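Local structure of ferric-chelate reductase (NAD(P)H) (Archaeoglobus fulgidus, 1I0R) at residues M73-R78 with P103-H108; I42-N47 with F62-L67. The protein uses NAD(P)H to reduce ferric iron held in siderophores and other chelators, releasing ferrous iron, and works as a flavin-binding homodimer. All blocks are in the same frame, centred on the assembly; numbering follows the deposited sequence.

Contact 1. Residues M73-R78 with P103-H108; sequences MEFIGR and PLVTQH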
ATOM      1  N   MET B  73      10.110  16.543 -11.340  1.00 33.65           N
ATOM      2  CA  MET B  73       8.947  16.078 -12.087  1.00 35.31           C
ATOM      3  C   MET B  73       9.334  15.535 -13.462  1.00 35.62           C
ATOM      4  O   MET B  73       8.680  14.632 -13.992  1.00 35.46           O
ATOM      5  CB  MET B  73       7.924  17.208 -12.249  1.00 36.46           C
ATOM      6  CG  MET B  73       7.287  17.663 -10.947  1.00 37.90           C
ATOM      7  SD  MET B  73       6.267  16.366 -10.184  1.00 40.25           S
ATOM      8  CE  MET B  73       4.696  16.627 -11.028  1.00 39.92           C
ATOM      9  N   GLU B  74      10.394  16.087 -14.047  1.00 36.14           N
ATOM     10  CA  GLU B  74      10.836  15.638 -15.362  1.00 36.62           C
ATOM     11  C   GLU B  74      11.333  14.196 -15.305  1.00 35.66           C
ATOM     12  O   GLU B  74      11.112  13.415 -16.232  1.00 35.56           O
ATOM     13  CB  GLU B  74      11.941  16.556 -15.910  1.00 38.55           C
ATOM     14  CG  GLU B  74      12.978  16.997 -14.884  1.00 41.66           C
ATOM     15  CD  GLU B  74      12.656  18.356 -14.253  1.00 43.71           C
ATOM     16  OE1 GLU B  74      11.532  18.534 -13.722  1.00 44.60           O
ATOM     17  OE2 GLU B  74      13.539  19.252 -14.289  1.00 44.95           O
ATOM     18  N   PHE B  75      11.995  13.853 -14.207  1.00 34.56           N
ATOM     19  CA  PHE B  75      12.529  12.507 -14.022  1.00 33.68           C
ATOM     20  C   PHE B  75      11.361  11.535 -13.901  1.00 33.36           C
ATOM     21  O   PHE B  75      11.361  10.466 -14.501  1.00 32.61           O
ATOM     22  CB  PHE B  75      13.397  12.471 -12.759  1.00 33.27           C
ATOM     23  CG  PHE B  75      14.113  11.165 -12.540  1.00 33.38           C
ATOM     24  CD1 PHE B  75      15.288  10.867 -13.225  1.00 33.47           C
ATOM     25  CD2 PHE B  75      13.627  10.244 -11.616  1.00 32.96           C
ATOM     26  CE1 PHE B  75      15.972   9.678 -12.991  1.00 33.67           C
ATOM     27  CE2 PHE B  75      14.305   9.047 -11.373  1.00 33.36           C
ATOM     28  CZ  PHE B  75      15.482   8.762 -12.061  1.00 33.76           C
ATOM     29  N   ILE B  76      10.355  11.914 -13.121  1.00 33.30           N
ATOM     30  CA  ILE B  76       9.185  11.063 -12.966  1.00 33.87           C
ATOM     31  C   ILE B  76       8.529  10.940 -14.338  1.00 34.58           C
ATOM     32  O   ILE B  76       8.036   9.876 -14.719  1.00 34.23           O
ATOM     33  CB  ILE B  76       8.206  11.674 -11.931  1.00 33.41           C
ATOM     34  CG1 ILE B  76       8.920  11.777 -10.581  1.00 33.18           C
ATOM     35  CG2 ILE B  76       6.950  10.823 -11.818  1.00 33.36           C
ATOM     36  CD1 ILE B  76       8.162  12.530  -9.493  1.00 32.21           C
ATOM     37  N   GLY B  77       8.562  12.029 -15.099  1.00 35.56           N
ATOM     38  CA  GLY B  77       7.973  12.019 -16.428  1.00 36.89           C
ATOM     39  C   GLY B  77       8.599  11.014 -17.389  1.00 37.87           C
ATOM     40  O   GLY B  77       7.894  10.431 -18.220  1.00 37.62           O
ATOM     41  N   ARG B  78       9.907  10.804 -17.280  1.00 38.96           N
ATOM     42  CA  ARG B  78      10.607   9.858 -18.149  1.00 40.22           C
ATOM     43  C   ARG B  78      10.018   8.466 -18.044  1.00 40.19           C
ATOM     44  O   ARG B  78       9.931   7.738 -19.036  1.00 39.87           O
ATOM     45  CB  ARG B  78      12.086   9.755 -17.775  1.00 41.81           C
ATOM     46  CG  ARG B  78      12.839  11.054 -17.829  1.00 44.26           C
ATOM     47  CD  ARG B  78      14.285  10.843 -17.425  1.00 46.38           C
ATOM     48  NE  ARG B  78      14.952   9.914 -18.333  1.00 47.86           N
ATOM     49  CZ  ARG B  78      16.224  10.015 -18.698  1.00 48.29           C
ATOM     50  NH1 ARG B  78      16.976  11.004 -18.230  1.00 48.64           N
ATOM     51  NH2 ARG B  78      16.741   9.135 -19.542  1.00 48.76           N
ATOM     52  N   PRO B 103      17.292  -3.998 -13.994  1.00 22.25           N
ATOM     53  CA  PRO B 103      18.041  -2.765 -13.790  1.00 22.46           C
ATOM     54  C   PRO B 103      17.513  -2.106 -12.511  1.00 22.35           C
ATOM     55  O   PRO B 103      16.306  -1.877 -12.389  1.00 24.22           O
ATOM     56  CB  PRO B 103      17.711  -1.949 -15.045  1.00 23.01           C
ATOM     57  CG  PRO B 103      16.338  -2.361 -15.364  1.00 22.60           C
ATOM     58  CD  PRO B 103      16.334  -3.861 -15.107  1.00 22.29           C
ATOM     59  N   LEU B 104      18.390  -1.827 -11.555  1.00 21.45           N
ATOM     60  CA  LEU B 104      17.980  -1.174 -10.311  1.00 20.92           C
ATOM     61  C   LEU B 104      18.350   0.294 -10.428  1.00 20.94           C
ATOM     62  O   LEU B 104      19.544   0.647 -10.399  1.00 21.37           O
ATOM     63  CB  LEU B 104      18.704  -1.801  -9.116  1.00 20.87           C
ATOM     64  CG  LEU B 104      18.430  -3.303  -9.003  1.00 21.58           C
ATOM     65  CD1 LEU B 104      19.505  -3.987  -8.144  1.00 22.38           C
ATOM     66  CD2 LEU B 104      17.010  -3.493  -8.419  1.00 22.26           C
ATOM     67  N   VAL B 105      17.333   1.153 -10.576  1.00 20.63           N
ATOM     68  CA  VAL B 105      17.576   2.588 -10.706  1.00 20.24           C
ATOM     69  C   VAL B 105      17.911   3.210  -9.354  1.00 20.83           C
ATOM     70  O   VAL B 105      17.095   3.184  -8.424  1.00 20.21           O
ATOM     71  CB  VAL B 105      16.358   3.313 -11.319  1.00 20.17           C
ATOM     72  CG1 VAL B 105      16.602   4.816 -11.363  1.00 20.36           C
ATOM     73  CG2 VAL B 105      16.100   2.798 -12.723  1.00 20.10           C
ATOM     74  N   THR B 106      19.109   3.780  -9.241  1.00 21.13           N
ATOM     75  CA  THR B 106      19.554   4.375  -7.988  1.00 22.34           C
ATOM     76  C   THR B 106      19.398   5.878  -7.942  1.00 22.71           C
ATOM     77  O   THR B 106      19.400   6.475  -6.858  1.00 22.74           O
ATOM     78  CB  THR B 106      21.022   4.014  -7.696  1.00 22.63           C
ATOM     79  OG1 THR B 106      21.811   4.333  -8.848  1.00 24.00           O
ATOM     80  CG2 THR B 106      21.162   2.515  -7.424  1.00 24.05           C
ATOM     81  N   GLN B 107      19.242   6.488  -9.113  1.00 23.64           N
ATOM     82  CA  GLN B 107      19.083   7.941  -9.164  1.00 24.10           C
ATOM     83  C   GLN B 107      17.784   8.374  -8.491  1.00 23.87           C
ATOM     84  O   GLN B 107      16.721   7.844  -8.799  1.00 23.41           O
ATOM     85  CB  GLN B 107      19.092   8.435 -10.603  1.00 24.91           C
ATOM     86  CG  GLN B 107      19.460   9.915 -10.710  1.00 25.88           C
ATOM     87  CD  GLN B 107      19.626  10.357 -12.151  1.00 27.22           C
ATOM     88  OE1 GLN B 107      19.973   9.553 -13.019  1.00 27.40           O
ATOM     89  NE2 GLN B 107      19.378  11.641 -12.413  1.00 28.59           N
ATOM     90  N   HIS B 108      17.896   9.341  -7.584  1.00 24.40           N
ATOM     91  CA  HIS B 108      16.764   9.885  -6.830  1.00 24.76           C
ATOM     92  C   HIS B 108      16.064   8.856  -5.957  1.00 24.80           C
ATOM     93  O   HIS B 108      14.920   9.066  -5.549  1.00 24.63           O
ATOM     94  CB  HIS B 108      15.748  10.521  -7.779  1.00 25.66           C
ATOM     95  CG  HIS B 108      16.308  11.669  -8.557  1.00 27.21           C
ATOM     96  ND1 HIS B 108      16.817  12.796  -7.947  1.00 28.10           N
ATOM     97  CD2 HIS B 108      16.510  11.831  -9.886  1.00 27.48           C
ATOM     98  CE1 HIS B 108      17.314  13.603  -8.870  1.00 28.15           C
ATOM     99  NE2 HIS B 108      17.141  13.042 -10.054  1.00 28.16           N
TER
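Phe75 of helix 73-78 carries this contact alone, meeting Val105, Gln107 and His108 at the end of strand 103-105 and just beyond it. Met73 and, one residue past Phe75, Ile76 face elsewhere, onto Tyr150 of helix 147-155. Phe75 reaches across with CG anti to its backbone N (chi1 -174°), which lays the ring against Val105, Gln107 and His108. His108 meets one face of this ring edge-on. The two planes stand at 71° and the centroids of the Phe75 and His108 rings are 4.6 Å apart, a T-shaped stack. The edge atom His108 CD2 sits over the ring centre, 3.5 Å above the plane of Phe75. Gln107 crosses the far end of the ring with an extended chain. Its CD lies 3.8 Å from Phe75 CE1, and its backbone O lies 3.6 Å from Phe75 CZ. At the ring edge, Val105 CG1 is 4.2 Å from Phe75 CZ. An alanine at Phe75 is likely to leave the edge of His108 without its aromatic face and to open a gap beside Val105 and Gln107. No hydrogen bond links the two segments. The polar ends are held elsewhere: Gln107 OE1 by Glu94 N, and His108 ND1 by Glu68 OE2. The bond to Glu68 and the stack on Phe75 together would limit the turning of the histidine ring. The Glu68 carboxylate at ND1 would probably favour a protonated ring, while the carbon edge at CD2 suits the Phe75 face.

Contact 2. Residues I42-N47 with F62-L67; sequences IAVCLN and FGVSVL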
ATOM      1  N   ILE B  42       7.235  -8.753  -1.423  1.00 16.14           N
ATOM      2  CA  ILE B  42       6.782  -7.429  -1.881  1.00 17.15           C
ATOM      3  C   ILE B  42       5.831  -7.600  -3.049  1.00 16.43           C
ATOM      4  O   ILE B  42       6.083  -8.402  -3.946  1.00 16.82           O
ATOM      5  CB  ILE B  42       7.970  -6.566  -2.396  1.00 18.74           C
ATOM      6  CG1 ILE B  42       9.064  -6.486  -1.330  1.00 20.19           C
ATOM      7  CG2 ILE B  42       7.485  -5.167  -2.787  1.00 19.19           C
ATOM      8  CD1 ILE B  42       8.594  -5.982   0.035  1.00 21.15           C
ATOM      9  N   ALA B  43       4.734  -6.856  -3.034  1.00 15.83           N
ATOM     10  CA  ALA B  43       3.769  -6.921  -4.122  1.00 15.31           C
ATOM     11  C   ALA B  43       3.811  -5.644  -4.956  1.00 15.61           C
ATOM     12  O   ALA B  43       4.013  -4.544  -4.420  1.00 15.32           O
ATOM     13  CB  ALA B  43       2.359  -7.106  -3.562  1.00 15.91           C
ATOM     14  N   VAL B  44       3.667  -5.805  -6.276  1.00 15.30           N
ATOM     15  CA  VAL B  44       3.566  -4.648  -7.168  1.00 16.19           C
ATOM     16  C   VAL B  44       2.377  -4.942  -8.074  1.00 16.04           C
ATOM     17  O   VAL B  44       2.255  -6.040  -8.590  1.00 16.79           O
ATOM     18  CB  VAL B  44       4.860  -4.387  -8.049  1.00 16.76           C
ATOM     19  CG1 VAL B  44       6.060  -4.050  -7.153  1.00 18.79           C
ATOM     20  CG2 VAL B  44       5.201  -5.583  -8.880  1.00 17.96           C
ATOM     21  N   CYS B  45       1.475  -3.973  -8.236  1.00 16.87           N
ATOM     22  CA  CYS B  45       0.297  -4.188  -9.073  1.00 17.15           C
ATOM     23  C   CYS B  45       0.479  -3.349 -10.337  1.00 17.81           C
ATOM     24  O   CYS B  45       0.538  -2.130 -10.264  1.00 18.45           O
ATOM     25  CB  CYS B  45      -0.961  -3.768  -8.299  1.00 17.71           C
ATOM     26  SG  CYS B  45      -2.494  -4.292  -9.078  1.00 20.24           S
ATOM     27  N   LEU B  46       0.582  -4.037 -11.479  1.00 17.77           N
ATOM     28  CA  LEU B  46       0.823  -3.396 -12.779  1.00 19.48           C
ATOM     29  C   LEU B  46      -0.303  -3.628 -13.773  1.00 19.48           C
ATOM     30  O   LEU B  46      -0.856  -4.719 -13.844  1.00 19.38           O
ATOM     31  CB  LEU B  46       2.110  -3.961 -13.387  1.00 19.55           C
ATOM     32  CG  LEU B  46       3.304  -3.927 -12.429  1.00 20.07           C
ATOM     33  CD1 LEU B  46       4.521  -4.686 -13.027  1.00 21.58           C
ATOM     34  CD2 LEU B  46       3.662  -2.464 -12.176  1.00 21.28           C
ATOM     35  N   ASN B  47      -0.606  -2.590 -14.553  1.00 21.29           N
ATOM     36  CA  ASN B  47      -1.652  -2.660 -15.570  1.00 22.74           C
ATOM     37  C   ASN B  47      -1.200  -3.552 -16.733  1.00 24.26           C
ATOM     38  O   ASN B  47      -0.066  -3.428 -17.219  1.00 23.53           O
ATOM     39  CB  ASN B  47      -1.963  -1.257 -16.070  1.00 24.09           C
ATOM     40  CG  ASN B  47      -3.135  -1.237 -17.029  1.00 25.18           C
ATOM     41  OD1 ASN B  47      -3.104  -1.885 -18.083  1.00 27.22           O
ATOM     42  ND2 ASN B  47      -4.183  -0.512 -16.664  1.00 27.25           N
ATOM     43  N   PHE B  62      11.637  -8.344 -10.689  1.00 17.43           N
ATOM     44  CA  PHE B  62      11.403  -6.911 -10.745  1.00 17.71           C
ATOM     45  C   PHE B  62      12.216  -6.149  -9.718  1.00 17.33           C
ATOM     46  O   PHE B  62      12.687  -6.719  -8.712  1.00 18.04           O
ATOM     47  CB  PHE B  62       9.879  -6.572 -10.605  1.00 17.92           C
ATOM     48  CG  PHE B  62       9.260  -6.905  -9.254  1.00 18.23           C
ATOM     49  CD1 PHE B  62       9.332  -6.004  -8.188  1.00 17.42           C
ATOM     50  CD2 PHE B  62       8.550  -8.093  -9.081  1.00 18.42           C
ATOM     51  CE1 PHE B  62       8.700  -6.298  -6.957  1.00 17.30           C
ATOM     52  CE2 PHE B  62       7.913  -8.396  -7.870  1.00 18.06           C
ATOM     53  CZ  PHE B  62       7.992  -7.499  -6.813  1.00 18.22           C
ATOM     54  N   GLY B  63      12.397  -4.861  -9.985  1.00 16.68           N
ATOM     55  CA  GLY B  63      13.112  -4.010  -9.062  1.00 16.52           C
ATOM     56  C   GLY B  63      12.198  -2.880  -8.643  1.00 16.93           C
ATOM     57  O   GLY B  63      11.276  -2.529  -9.387  1.00 16.01           O
ATOM     58  N   VAL B  64      12.447  -2.311  -7.468  1.00 16.69           N
ATOM     59  CA  VAL B  64      11.645  -1.192  -6.984  1.00 17.77           C
ATOM     60  C   VAL B  64      12.589  -0.099  -6.488  1.00 17.12           C
ATOM     61  O   VAL B  64      13.467  -0.367  -5.661  1.00 18.06           O
ATOM     62  CB  VAL B  64      10.722  -1.587  -5.774  1.00 17.39           C
ATOM     63  CG1 VAL B  64       9.997  -0.342  -5.231  1.00 18.06           C
ATOM     64  CG2 VAL B  64       9.694  -2.618  -6.212  1.00 17.82           C
ATOM     65  N   SER B  65      12.429   1.119  -7.002  1.00 17.16           N
ATOM     66  CA  SER B  65      13.206   2.261  -6.528  1.00 17.76           C
ATOM     67  C   SER B  65      12.233   3.154  -5.733  1.00 17.69           C
ATOM     68  O   SER B  65      11.197   3.571  -6.272  1.00 18.21           O
ATOM     69  CB  SER B  65      13.744   3.079  -7.700  1.00 18.26           C
ATOM     70  OG  SER B  65      14.597   2.284  -8.498  1.00 20.20           O
ATOM     71  N   VAL B  66      12.532   3.440  -4.467  1.00 17.50           N
ATOM     72  CA  VAL B  66      11.641   4.304  -3.674  1.00 17.78           C
ATOM     73  C   VAL B  66      12.102   5.740  -3.897  1.00 19.00           C
ATOM     74  O   VAL B  66      13.196   6.125  -3.470  1.00 19.35           O
ATOM     75  CB  VAL B  66      11.708   3.936  -2.171  1.00 17.70           C
ATOM     76  CG1 VAL B  66      10.697   4.784  -1.370  1.00 16.94           C
ATOM     77  CG2 VAL B  66      11.396   2.455  -1.995  1.00 16.93           C
ATOM     78  N   LEU B  67      11.275   6.534  -4.570  1.00 19.33           N
ATOM     79  CA  LEU B  67      11.667   7.908  -4.895  1.00 20.64           C
ATOM     80  C   LEU B  67      11.754   8.885  -3.738  1.00 21.96           C
ATOM     81  O   LEU B  67      10.952   8.840  -2.812  1.00 21.22           O
ATOM     82  CB  LEU B  67      10.733   8.479  -5.965  1.00 20.19           C
ATOM     83  CG  LEU B  67      10.719   7.689  -7.276  1.00 20.59           C
ATOM     84  CD1 LEU B  67       9.570   8.156  -8.186  1.00 20.27           C
ATOM     85  CD2 LEU B  67      12.082   7.852  -7.952  1.00 20.90           C
TER
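Val44 and Phe62 approach from opposite directions and form the tight part of this contact. Val44 CG2 stands over one face of the Phe62 ring, 3.9 Å from its centroid and 7° off the normal, a CH-pi contact. The other branch, Val44 CG1, comes down on the same side of the ring, 3.5 Å from Phe62 CE1 and 4.0 Å from Val64 CG2. Phe62 takes a chi1 of 66°, with CG between its backbone N and carbonyl carbon, and this turns the ring beneath Val44. At the ring edge, Ile42 O lies in plane, 3.6 Å from Phe62 CZ.

The packing is looser on both flanks, though no touching residue reaches solvent. Ile42 starts toward Phe62, but its end leads away, and it packs on Phe6 of the second subunit. Leu46 makes no contact with segment 62-67 and packs on Gln27 and Phe129.

The strand segments cross at 92°, with axes 9.4 Å apart at closest approach, and share no hydrogen bond. Their side chains meet across the interior, as in the core of a closed antiparallel barrel. This is the six-stranded FMN-binding barrel of the flavin reductase family, and Cys45, Leu46 and Asn47 belong to its FMN site.

How the contacts relate
The centres of contacts 1 and 2 lie 13 Å apart within the same flavin reductase-like domain. Contact 2 comes first in the chain and closes before contact 1 opens. Strand 61-67 leads on to helix 73-78, so the chain passes from a barrel strand to a helix packed beside the barrel. The contacts also touch directly. Ser65 OG makes a probable hydrogen bond of 2.7 Å to Val105 O, and Leu67 CD2 packs near Phe75 CE2. Strand 61-67 thus joins the two: Phe62 and Val64 face the barrel interior, while Ser65 and Leu67 meet the elements of contact 1. Contact 2 holds part of the FMN site, and the Phe75 side chain lies about 6 Å from that of FMN-binding Ile28.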